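Local atomic coordinates of phenylalanine-4-hydroxylase (Colwellia psychrerythraea, PDB entry 2V28), a protein that probably hydroxylates L-phenylalanine to L-tyrosine with molecular oxygen and tetrahydrobiopterin, using a non-haem iron, as the first step of phenylalanine degradation. Residues N25-E30 and T104-R109; D201-D206 and Q221-M226; P62-V67 and C79-A84. One frame throughout, in Å; residues are numbered along the deposited sequence.

Interaction 1 (N25-E30 and T104-R109); sequences NLIWQE and TFIRSR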
loop_
_atom_site.group_PDB
_atom_site.type_symbol
_atom_site.label_atom_id
_atom_site.label_comp_id
_atom_site.label_asym_id
_atom_site.label_seq_id
_atom_site.Cartn_x
_atom_site.Cartn_y
_atom_site.Cartn_z
ATOM N N ASN A 25 24.685 -11.494 -15.248
ATOM C CA ASN A 25 25.774 -11.134 -14.327
ATOM C C ASN A 25 25.965 -9.615 -14.109
ATOM O O ASN A 25 26.411 -9.185 -13.048
ATOM C CB ASN A 25 27.104 -11.774 -14.780
ATOM C CG ASN A 25 27.140 -13.311 -14.620
ATOM O OD1 ASN A 25 26.483 -13.896 -13.759
ATOM N ND2 ASN A 25 27.956 -13.959 -15.450
ATOM N N LEU A 26 25.654 -8.804 -15.117
ATOM C CA LEU A 26 25.692 -7.342 -14.995
ATOM C C LEU A 26 24.556 -6.822 -14.140
ATOM O O LEU A 26 24.712 -5.871 -13.377
ATOM C CB LEU A 26 25.585 -6.683 -16.372
ATOM C CG LEU A 26 26.864 -6.347 -17.124
ATOM C CD1 LEU A 26 26.557 -6.147 -18.631
ATOM C CD2 LEU A 26 27.541 -5.094 -16.515
ATOM N N ILE A 27 23.389 -7.432 -14.299
ATOM C CA ILE A 27 22.237 -7.146 -13.460
ATOM C C ILE A 27 22.555 -7.428 -11.968
ATOM O O ILE A 27 22.257 -6.601 -11.110
ATOM C CB ILE A 27 20.994 -7.941 -13.961
ATOM C CG1 ILE A 27 20.401 -7.275 -15.225
ATOM C CG2 ILE A 27 19.943 -8.055 -12.867
ATOM C CD1 ILE A 27 19.355 -8.161 -15.971
ATOM N N TRP A 28 23.159 -8.575 -11.670
ATOM C CA TRP A 28 23.682 -8.868 -10.296
ATOM C C TRP A 28 24.660 -7.817 -9.774
ATOM O O TRP A 28 24.585 -7.416 -8.608
ATOM C CB TRP A 28 24.402 -10.210 -10.285
ATOM C CG TRP A 28 25.017 -10.597 -8.936
ATOM C CD1 TRP A 28 26.260 -10.273 -8.472
ATOM C CD2 TRP A 28 24.390 -11.387 -7.906
ATOM N NE1 TRP A 28 26.452 -10.812 -7.195
ATOM C CE2 TRP A 28 25.318 -11.500 -6.830
ATOM C CE3 TRP A 28 23.133 -12.000 -7.783
ATOM C CZ2 TRP A 28 25.023 -12.210 -5.650
ATOM C CZ3 TRP A 28 22.839 -12.704 -6.597
ATOM C CH2 TRP A 28 23.783 -12.803 -5.552
ATOM N N GLN A 29 25.618 -7.431 -10.615
ATOM C CA GLN A 29 26.631 -6.454 -10.247
ATOM C C GLN A 29 26.012 -5.104 -9.881
ATOM O O GLN A 29 26.464 -4.425 -8.933
ATOM C CB GLN A 29 27.635 -6.285 -11.402
ATOM C CG GLN A 29 28.727 -5.269 -11.101
ATOM C CD GLN A 29 29.769 -5.181 -12.191
ATOM O OE1 GLN A 29 29.484 -5.403 -13.373
ATOM N NE2 GLN A 29 30.991 -4.862 -11.798
ATOM N N GLU A 30 25.000 -4.711 -10.651
ATOM C CA GLU A 30 24.293 -3.448 -10.419
ATOM C C GLU A 30 23.525 -3.494 -9.102
ATOM O O GLU A 30 23.593 -2.554 -8.298
ATOM C CB GLU A 30 23.338 -3.130 -11.576
ATOM C CG GLU A 30 22.590 -1.797 -11.380
ATOM C CD GLU A 30 21.902 -1.281 -12.637
ATOM O OE1 GLU A 30 22.332 -1.631 -13.767
ATOM O OE2 GLU A 30 20.921 -0.509 -12.485
ATOM N N THR A 104 16.442 -20.297 -9.207
ATOM C CA THR A 104 17.584 -19.847 -9.979
ATOM C C THR A 104 17.205 -18.999 -11.210
ATOM O O THR A 104 17.230 -19.442 -12.368
ATOM C CB THR A 104 18.465 -21.036 -10.336
ATOM O OG1 THR A 104 17.695 -21.944 -11.125
ATOM C CG2 THR A 104 18.923 -21.740 -9.060
ATOM N N PHE A 105 16.825 -17.764 -10.925
ATOM C CA PHE A 105 16.586 -16.773 -11.942
ATOM C C PHE A 105 16.953 -15.420 -11.349
ATOM O O PHE A 105 17.035 -15.287 -10.131
ATOM C CB PHE A 105 15.107 -16.800 -12.432
ATOM C CG PHE A 105 14.091 -16.276 -11.433
ATOM C CD1 PHE A 105 13.438 -17.145 -10.548
ATOM C CD2 PHE A 105 13.753 -14.914 -11.398
ATOM C CE1 PHE A 105 12.501 -16.672 -9.631
ATOM C CE2 PHE A 105 12.824 -14.437 -10.480
ATOM C CZ PHE A 105 12.184 -15.311 -9.602
ATOM N N ILE A 106 17.148 -14.438 -12.226
ATOM C CA ILE A 106 17.347 -13.049 -11.841
ATOM C C ILE A 106 16.315 -12.167 -12.561
ATOM O O ILE A 106 15.846 -12.476 -13.667
ATOM C CB ILE A 106 18.805 -12.580 -12.110
ATOM C CG1 ILE A 106 19.150 -11.295 -11.343
ATOM C CG2 ILE A 106 19.060 -12.422 -13.617
ATOM C CD1 ILE A 106 20.551 -11.256 -10.775
ATOM N N ARG A 107 15.949 -11.079 -11.908
ATOM C CA ARG A 107 14.901 -10.176 -12.375
ATOM C C ARG A 107 15.285 -9.534 -13.710
ATOM O O ARG A 107 16.440 -9.501 -14.056
ATOM C CB ARG A 107 14.665 -9.084 -11.332
ATOM C CG ARG A 107 15.872 -8.156 -11.147
ATOM C CD ARG A 107 15.703 -7.265 -9.932
ATOM N NE ARG A 107 15.828 -8.042 -8.706
ATOM C CZ ARG A 107 15.907 -7.515 -7.489
ATOM N NH1 ARG A 107 15.870 -6.205 -7.316
ATOM N NH2 ARG A 107 16.005 -8.311 -6.449
ATOM N N SER A 108 14.297 -9.042 -14.454
ATOM C CA SER A 108 14.547 -8.311 -15.707
ATOM C C SER A 108 15.072 -6.923 -15.386
ATOM O O SER A 108 14.904 -6.465 -14.268
ATOM C CB SER A 108 13.240 -8.172 -16.480
ATOM O OG SER A 108 12.242 -7.563 -15.667
ATOM N N ARG A 109 15.690 -6.241 -16.358
ATOM C CA ARG A 109 16.037 -4.822 -16.184
ATOM C C ARG A 109 14.839 -3.999 -15.757
ATOM O O ARG A 109 14.958 -3.135 -14.889
ATOM C CB ARG A 109 16.556 -4.185 -17.480
ATOM C CG ARG A 109 17.903 -4.667 -17.940
ATOM C CD ARG A 109 19.031 -3.936 -17.257
ATOM N NE ARG A 109 20.285 -4.576 -17.626
ATOM C CZ ARG A 109 21.482 -4.205 -17.200
ATOM N NH1 ARG A 109 21.603 -3.186 -16.360
ATOM N NH2 ARG A 109 22.553 -4.873 -17.618
#

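Interaction 2 (D201-D206 and Q221-M226); sequences DRKPFD and QPIYYM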
loop_
_atom_site.group_PDB
_atom_site.type_symbol
_atom_site.label_atom_id
_atom_site.label_comp_id
_atom_site.label_asym_id
_atom_site.label_seq_id
_atom_site.Cartn_x
_atom_site.Cartn_y
_atom_site.Cartn_z
ATOM N N ASP A 201 5.676 2.645 12.819
ATOM C CA ASP A 201 5.742 2.161 14.201
ATOM C C ASP A 201 6.825 1.080 14.308
ATOM O O ASP A 201 6.738 0.046 13.624
ATOM C CB ASP A 201 4.412 1.488 14.527
ATOM C CG ASP A 201 3.357 2.436 15.032
ATOM O OD1 ASP A 201 3.619 3.650 15.178
ATOM O OD2 ASP A 201 2.237 1.935 15.298
ATOM N N ARG A 202 7.845 1.293 15.121
ATOM C CA ARG A 202 8.857 0.248 15.308
ATOM C C ARG A 202 8.754 -0.154 16.763
ATOM O O ARG A 202 9.039 0.659 17.664
ATOM C CB ARG A 202 10.270 0.739 14.952
ATOM C CG ARG A 202 10.428 1.196 13.502
ATOM C CD ARG A 202 11.603 2.190 13.336
ATOM N NE ARG A 202 11.711 2.704 11.956
ATOM C CZ ARG A 202 11.329 3.910 11.554
ATOM N NH1 ARG A 202 10.800 4.776 12.414
ATOM N NH2 ARG A 202 11.483 4.259 10.283
ATOM N N LYS A 203 8.304 -1.387 16.980
ATOM C CA LYS A 203 7.898 -1.866 18.292
ATOM C C LYS A 203 8.904 -2.844 18.826
ATOM O O LYS A 203 9.547 -3.528 18.033
ATOM C CB LYS A 203 6.504 -2.514 18.213
ATOM C CG LYS A 203 5.413 -1.537 17.804
ATOM C CD LYS A 203 4.072 -2.204 17.541
ATOM C CE LYS A 203 2.957 -1.177 17.697
ATOM N NZ LYS A 203 1.628 -1.653 17.234
ATOM N N PRO A 204 9.033 -2.956 20.179
ATOM C CA PRO A 204 9.947 -4.005 20.664
ATOM C C PRO A 204 9.349 -5.384 20.333
ATOM O O PRO A 204 8.128 -5.529 20.286
ATOM C CB PRO A 204 9.999 -3.781 22.186
ATOM C CG PRO A 204 8.793 -2.984 22.530
ATOM C CD PRO A 204 8.360 -2.235 21.285
ATOM N N PHE A 205 10.186 -6.383 20.094
ATOM C CA PHE A 205 9.642 -7.687 19.691
ATOM C C PHE A 205 8.845 -8.319 20.869
ATOM O O PHE A 205 9.302 -8.312 22.012
ATOM C CB PHE A 205 10.772 -8.627 19.201
ATOM C CG PHE A 205 10.275 -9.974 18.768
ATOM C CD1 PHE A 205 9.977 -10.213 17.447
ATOM C CD2 PHE A 205 10.046 -10.981 19.700
ATOM C CE1 PHE A 205 9.463 -11.462 17.057
ATOM C CE2 PHE A 205 9.550 -12.244 19.300
ATOM C CZ PHE A 205 9.253 -12.453 17.993
ATOM N N ASP A 206 7.651 -8.838 20.583
ATOM C CA ASP A 206 6.915 -9.633 21.565
ATOM C C ASP A 206 6.218 -10.694 20.714
ATOM O O ASP A 206 5.493 -10.341 19.799
ATOM C CB ASP A 206 5.907 -8.753 22.312
ATOM C CG ASP A 206 4.930 -9.557 23.191
ATOM O OD1 ASP A 206 3.866 -10.017 22.711
ATOM O OD2 ASP A 206 5.221 -9.698 24.379
ATOM N N GLN A 221 5.211 -1.103 4.952
ATOM C CA GLN A 221 4.828 -1.670 6.245
ATOM C C GLN A 221 4.617 -0.609 7.325
ATOM O O GLN A 221 5.531 0.166 7.577
ATOM C CB GLN A 221 5.905 -2.651 6.690
ATOM C CG GLN A 221 6.038 -3.869 5.823
ATOM C CD GLN A 221 4.743 -4.575 5.620
ATOM O OE1 GLN A 221 4.211 -5.166 6.553
ATOM N NE2 GLN A 221 4.209 -4.528 4.385
ATOM N N PRO A 222 3.413 -0.563 7.971
ATOM C CA PRO A 222 3.223 0.410 9.023
ATOM C C PRO A 222 3.835 0.025 10.339
ATOM O O PRO A 222 3.979 0.890 11.217
ATOM C CB PRO A 222 1.695 0.501 9.165
ATOM C CG PRO A 222 1.174 -0.765 8.625
ATOM C CD PRO A 222 2.191 -1.342 7.703
ATOM N N ILE A 223 4.194 -1.247 10.486
ATOM C CA ILE A 223 4.751 -1.722 11.731
ATOM C C ILE A 223 5.951 -2.602 11.480
ATOM O O ILE A 223 5.956 -3.442 10.564
ATOM C CB ILE A 223 3.733 -2.547 12.597
ATOM C CG1 ILE A 223 2.472 -1.757 12.918
ATOM C CG2 ILE A 223 4.407 -3.042 13.897
ATOM C CD1 ILE A 223 1.263 -2.663 13.322
ATOM N N TYR A 224 6.973 -2.420 12.301
ATOM C CA TYR A 224 8.091 -3.355 12.314
ATOM C C TYR A 224 8.332 -3.757 13.749
ATOM O O TYR A 224 7.976 -3.007 14.664
ATOM C CB TYR A 224 9.368 -2.709 11.782
ATOM C CG TYR A 224 9.390 -2.340 10.296
ATOM C CD1 TYR A 224 8.723 -1.205 9.831
ATOM C CD2 TYR A 224 10.117 -3.093 9.381
ATOM C CE1 TYR A 224 8.786 -0.841 8.516
ATOM C CE2 TYR A 224 10.185 -2.729 8.030
ATOM C CZ TYR A 224 9.504 -1.613 7.612
ATOM O OH TYR A 224 9.527 -1.209 6.304
ATOM N N TYR A 225 9.002 -4.891 13.949
ATOM C CA TYR A 225 9.358 -5.336 15.285
ATOM C C TYR A 225 10.862 -5.458 15.451
ATOM O O TYR A 225 11.555 -5.959 14.567
ATOM C CB TYR A 225 8.680 -6.682 15.618
ATOM C CG TYR A 225 7.213 -6.556 15.848
ATOM C CD1 TYR A 225 6.295 -6.644 14.782
ATOM C CD2 TYR A 225 6.715 -6.335 17.146
ATOM C CE1 TYR A 225 4.934 -6.518 15.017
ATOM C CE2 TYR A 225 5.384 -6.181 17.360
ATOM C CZ TYR A 225 4.500 -6.283 16.307
ATOM O OH TYR A 225 3.158 -6.147 16.579
ATOM N N MET A 226 11.363 -5.057 16.620
ATOM C CA MET A 226 12.783 -4.961 16.826
ATOM C C MET A 226 13.196 -5.957 17.880
ATOM O O MET A 226 12.607 -5.948 18.976
ATOM C CB MET A 226 13.121 -3.545 17.325
ATOM C CG MET A 226 12.789 -2.417 16.342
ATOM S SD MET A 226 13.275 -0.813 17.051
ATOM C CE MET A 226 12.156 -0.784 18.448
HETATM O O HOH W 1 1.168 -4.168 17.743
#

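Interaction 3 (P62-V67 and C79-A84); sequences PQLDEV and CYPVPA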
loop_
_atom_site.group_PDB
_atom_site.type_symbol
_atom_site.label_atom_id
_atom_site.label_comp_id
_atom_site.label_asym_id
_atom_site.label_seq_id
_atom_site.Cartn_x
_atom_site.Cartn_y
_atom_site.Cartn_z
ATOM N N PRO A 62 26.729 -16.050 -8.085
ATOM C CA PRO A 62 27.339 -17.291 -7.597
ATOM C C PRO A 62 26.602 -18.573 -7.983
ATOM O O PRO A 62 25.381 -18.581 -8.152
ATOM C CB PRO A 62 27.349 -17.104 -6.071
ATOM C CG PRO A 62 26.361 -16.104 -5.804
ATOM C CD PRO A 62 26.301 -15.198 -6.968
ATOM N N GLN A 63 27.364 -19.645 -8.171
ATOM C CA GLN A 63 26.768 -20.944 -8.267
ATOM C C GLN A 63 26.322 -21.277 -6.851
ATOM O O GLN A 63 26.933 -20.804 -5.878
ATOM C CB GLN A 63 27.774 -21.964 -8.836
ATOM C CG GLN A 63 28.275 -21.589 -10.267
ATOM C CD GLN A 63 27.225 -21.823 -11.355
ATOM O OE1 GLN A 63 26.433 -22.752 -11.269
ATOM N NE2 GLN A 63 27.202 -20.968 -12.365
ATOM N N LEU A 64 25.243 -22.039 -6.730
ATOM C CA LEU A 64 24.705 -22.417 -5.419
ATOM C C LEU A 64 25.759 -23.133 -4.581
ATOM O O LEU A 64 25.918 -22.835 -3.406
ATOM C CB LEU A 64 23.433 -23.268 -5.568
ATOM C CG LEU A 64 22.154 -22.609 -6.158
ATOM C CD1 LEU A 64 20.904 -23.353 -5.707
ATOM C CD2 LEU A 64 22.006 -21.139 -5.809
ATOM N N ASP A 65 26.463 -24.089 -5.191
ATOM C CA ASP A 65 27.630 -24.744 -4.577
ATOM C C ASP A 65 28.625 -23.801 -3.886
ATOM O O ASP A 65 29.128 -24.131 -2.807
ATOM C CB ASP A 65 28.367 -25.577 -5.605
ATOM C CG ASP A 65 27.946 -27.016 -5.583
ATOM O OD1 ASP A 65 27.478 -27.501 -6.627
ATOM O OD2 ASP A 65 28.088 -27.666 -4.517
ATOM N N GLU A 66 28.921 -22.650 -4.492
ATOM C CA GLU A 66 29.813 -21.695 -3.854
ATOM C C GLU A 66 29.192 -21.212 -2.559
ATOM O O GLU A 66 29.890 -21.076 -1.544
ATOM C CB GLU A 66 30.158 -20.505 -4.767
ATOM C CG GLU A 66 30.831 -20.917 -6.083
ATOM C CD GLU A 66 30.679 -19.852 -7.183
ATOM O OE1 GLU A 66 31.081 -18.692 -6.990
ATOM O OE2 GLU A 66 30.150 -20.175 -8.248
ATOM N N VAL A 67 27.874 -20.979 -2.578
ATOM C CA VAL A 67 27.175 -20.580 -1.362
ATOM C C VAL A 67 27.051 -21.735 -0.366
ATOM O O VAL A 67 27.439 -21.592 0.788
ATOM C CB VAL A 67 25.821 -19.873 -1.660
ATOM C CG1 VAL A 67 25.271 -19.247 -0.396
ATOM C CG2 VAL A 67 26.039 -18.756 -2.750
ATOM N N CYS A 79 22.198 -24.440 0.011
ATOM C CA CYS A 79 21.246 -23.867 -0.919
ATOM C C CYS A 79 20.640 -25.060 -1.644
ATOM O O CYS A 79 21.324 -26.061 -1.894
ATOM C CB CYS A 79 21.928 -22.952 -1.905
ATOM S SG CYS A 79 22.450 -21.424 -1.162
ATOM N N TYR A 80 19.359 -24.963 -1.935
ATOM C CA TYR A 80 18.643 -26.055 -2.553
ATOM C C TYR A 80 17.840 -25.486 -3.726
ATOM O O TYR A 80 16.903 -24.712 -3.534
ATOM C CB TYR A 80 17.751 -26.739 -1.512
ATOM C CG TYR A 80 17.229 -28.093 -1.959
ATOM C CD1 TYR A 80 18.001 -29.232 -1.794
ATOM C CD2 TYR A 80 15.969 -28.231 -2.549
ATOM C CE1 TYR A 80 17.537 -30.489 -2.210
ATOM C CE2 TYR A 80 15.493 -29.490 -2.962
ATOM C CZ TYR A 80 16.295 -30.607 -2.781
ATOM O OH TYR A 80 15.879 -31.859 -3.183
ATOM N N PRO A 81 18.220 -25.851 -4.960
ATOM C CA PRO A 81 17.592 -25.231 -6.134
ATOM C C PRO A 81 16.140 -25.705 -6.250
ATOM O O PRO A 81 15.853 -26.875 -6.021
ATOM C CB PRO A 81 18.426 -25.765 -7.300
ATOM C CG PRO A 81 18.876 -27.139 -6.814
ATOM C CD PRO A 81 19.189 -26.899 -5.333
ATOM N N VAL A 82 15.223 -24.799 -6.552
ATOM C CA VAL A 82 13.810 -25.165 -6.597
ATOM C C VAL A 82 13.210 -24.360 -7.736
ATOM O O VAL A 82 13.860 -23.448 -8.233
ATOM C CB VAL A 82 13.056 -24.852 -5.253
ATOM C CG1 VAL A 82 13.478 -25.781 -4.135
ATOM C CG2 VAL A 82 13.229 -23.376 -4.839
ATOM N N PRO A 83 11.969 -24.696 -8.158
ATOM C CA PRO A 83 11.254 -23.873 -9.137
ATOM C C PRO A 83 10.980 -22.446 -8.698
ATOM O O PRO A 83 11.186 -22.065 -7.526
ATOM C CB PRO A 83 9.922 -24.619 -9.342
ATOM C CG PRO A 83 10.176 -26.002 -8.890
ATOM C CD PRO A 83 11.205 -25.910 -7.796
ATOM N N ALA A 84 10.491 -21.660 -9.648
ATOM C CA ALA A 84 10.205 -20.263 -9.389
ATOM C C ALA A 84 9.082 -20.105 -8.366
ATOM O O ALA A 84 9.058 -19.118 -7.642
ATOM C CB ALA A 84 9.884 -19.526 -10.697
#

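Interaction 1 (N25-E30 and T104-R109)
Leu26 meets Arg109 at the outer edge of this contact, its CB lying 3.7 Å from Arg109 NH2, obliquely to the guanidinium plane. One residue on, Ile27 points at the loop and spreads its branches over three residues. CG1, beside its own backbone N (chi1 -77°), sits over one face of the Arg109 guanidinium, 3.6 Å from Arg109 NE and offset toward the rim. CG2 packs 3.7 Å from Ile106 CG1, the two isoleucines sliding past each other in opposite directions, while CD1 rests 3.7 Å from Arg107 O. Helix 22-39 is laid against the loop that runs from strand 99-103 to helix 120-127, which carries the iron ligands His122 and His127; Arg107 of this loop reaches past the contact to a salt bridge with Asp119. Trp28 receives Ile106 CD1 at its ring edge, near the plane, 4.0 Å from Trp28 CE3; its indole NE1 is hydrogen-bonded to Pro57 O. Glu30, extended beyond CG, brings OE1 to 3.1 Å from Arg109 NH1, a salt bridge with carboxylate and guanidinium planes turned 56° apart. Arg109, bent at chi2 (-84°), reaches it over Ile27, roughly perpendicular to the helix, and its NH2 forms a second salt bridge with Glu23.

Interaction 2 (D201-D206 and Q221-M226)
Asp201 and Ile223 open a parallel ladder in which five backbone hydrogen bonds join segments 201-206 and 221-226. Asp201 N donates to Pro222 O and Lys203 N to Tyr224 O; in return Tyr224 N reaches Asp201 O and Met226 N reaches Lys203 O, each of these two donors nearly in line with the C=O bond. Phe205 N adds a more bent bond to Met226 O (2.7 Å, 135° at the hydrogen). CA-H...O contacts reinforce the ladder, as between Ile223 CA and Asp201 O at 3.3 Å. Among side chains, Lys203 and Tyr225 run side by side in one direction. Lys203 CB lies 3.9 Å from Tyr225 CE2, and its extended chain carries CD past Ile223 CG2 at 3.8 Å. One water accepts from Lys203 NZ (2.6 Å) and also bonds Tyr225 OH, which has Thr213 as a further partner. Pro204 O lies in the plane of the Tyr225 ring at its edge, 3.5 Å from CD2. Met226 bends at chi3 (-64°), bringing CE to 3.5 Å from Arg202 O. Strands 201-204 and 223-227 form a right-handed beta-alpha-beta crossover through helix 207-211, which touches Phe205 and Tyr225; strand 170-173 flanks 223-227 across the sheet from 201-204.

Interaction 3 (P62-V67 and C79-A84)
Leu64 and Val67 project from the first turn of helix 64-74 onto Cys79 and Pro81 of strand 78-82, an apolar helix-on-strand contact within the catalytic fold of the aromatic amino acid hydroxylases. The strand follows the helix almost at once and pairs in parallel with strand 99-103. Leu64 CD1 does most of the touching: it lies 3.8 Å from Pro81 CB and 4.0 Å from Cys79 CB, so one methyl bridges Cys79 and Pro81, the residues before and after Tyr80, whose own side chain points away. Leu64 and the proline ring cross at a slant. Leu64 CG stands beside its own backbone N (chi1 -67°), and the extended second torsion (-156°) carries CD1 outward to the strand. One turn further along the helix, Val67 continues the contact toward Cys79.

Behind this layer, Ile124 of helix 120-127 packs on both Leu64 and Val67, while Val102 of strand 99-103 touches Leu64. Ser68 OG joins helix and strand by bonding both Leu64 O and Cys79 N. Gln63 is the N-cap residue, and its backbone N donates to Glu66 OE2 at 2.8 Å, coming from above the carboxylate plane; OE1 of the same carboxylate pairs with Arg60 in a salt bridge. Cys79 SG, set beside its backbone N (chi1 -72°), ends 3.6 Å from Val67 CG1.

How the interactions relate
Interactions 1 and 3 are neighbours, centres about 15 Å apart, whereas interaction 2 lies on the opposite side of the chain's centre, its centre about 31 Å from that of interaction 1 and about 32 Å from that of interaction 3. Along the chain, both segments of interaction 3 fall between those of interaction 1; interaction 2 follows later. Interactions 1 and 3 touch directly: Trp28 CZ2 lies 3.5 Å from Pro62 CD, and Phe105 CE1 packs on Ala84 CB. They share helix 120-127 and strand 99-103, which leads into 104-109 and pairs with 78-82. Arg107 and Cys79 lie near the histidine iron ligands; in interaction 2's separate mixed sheet, the Tyr224 side chain is about 9 Å from that of Glu167.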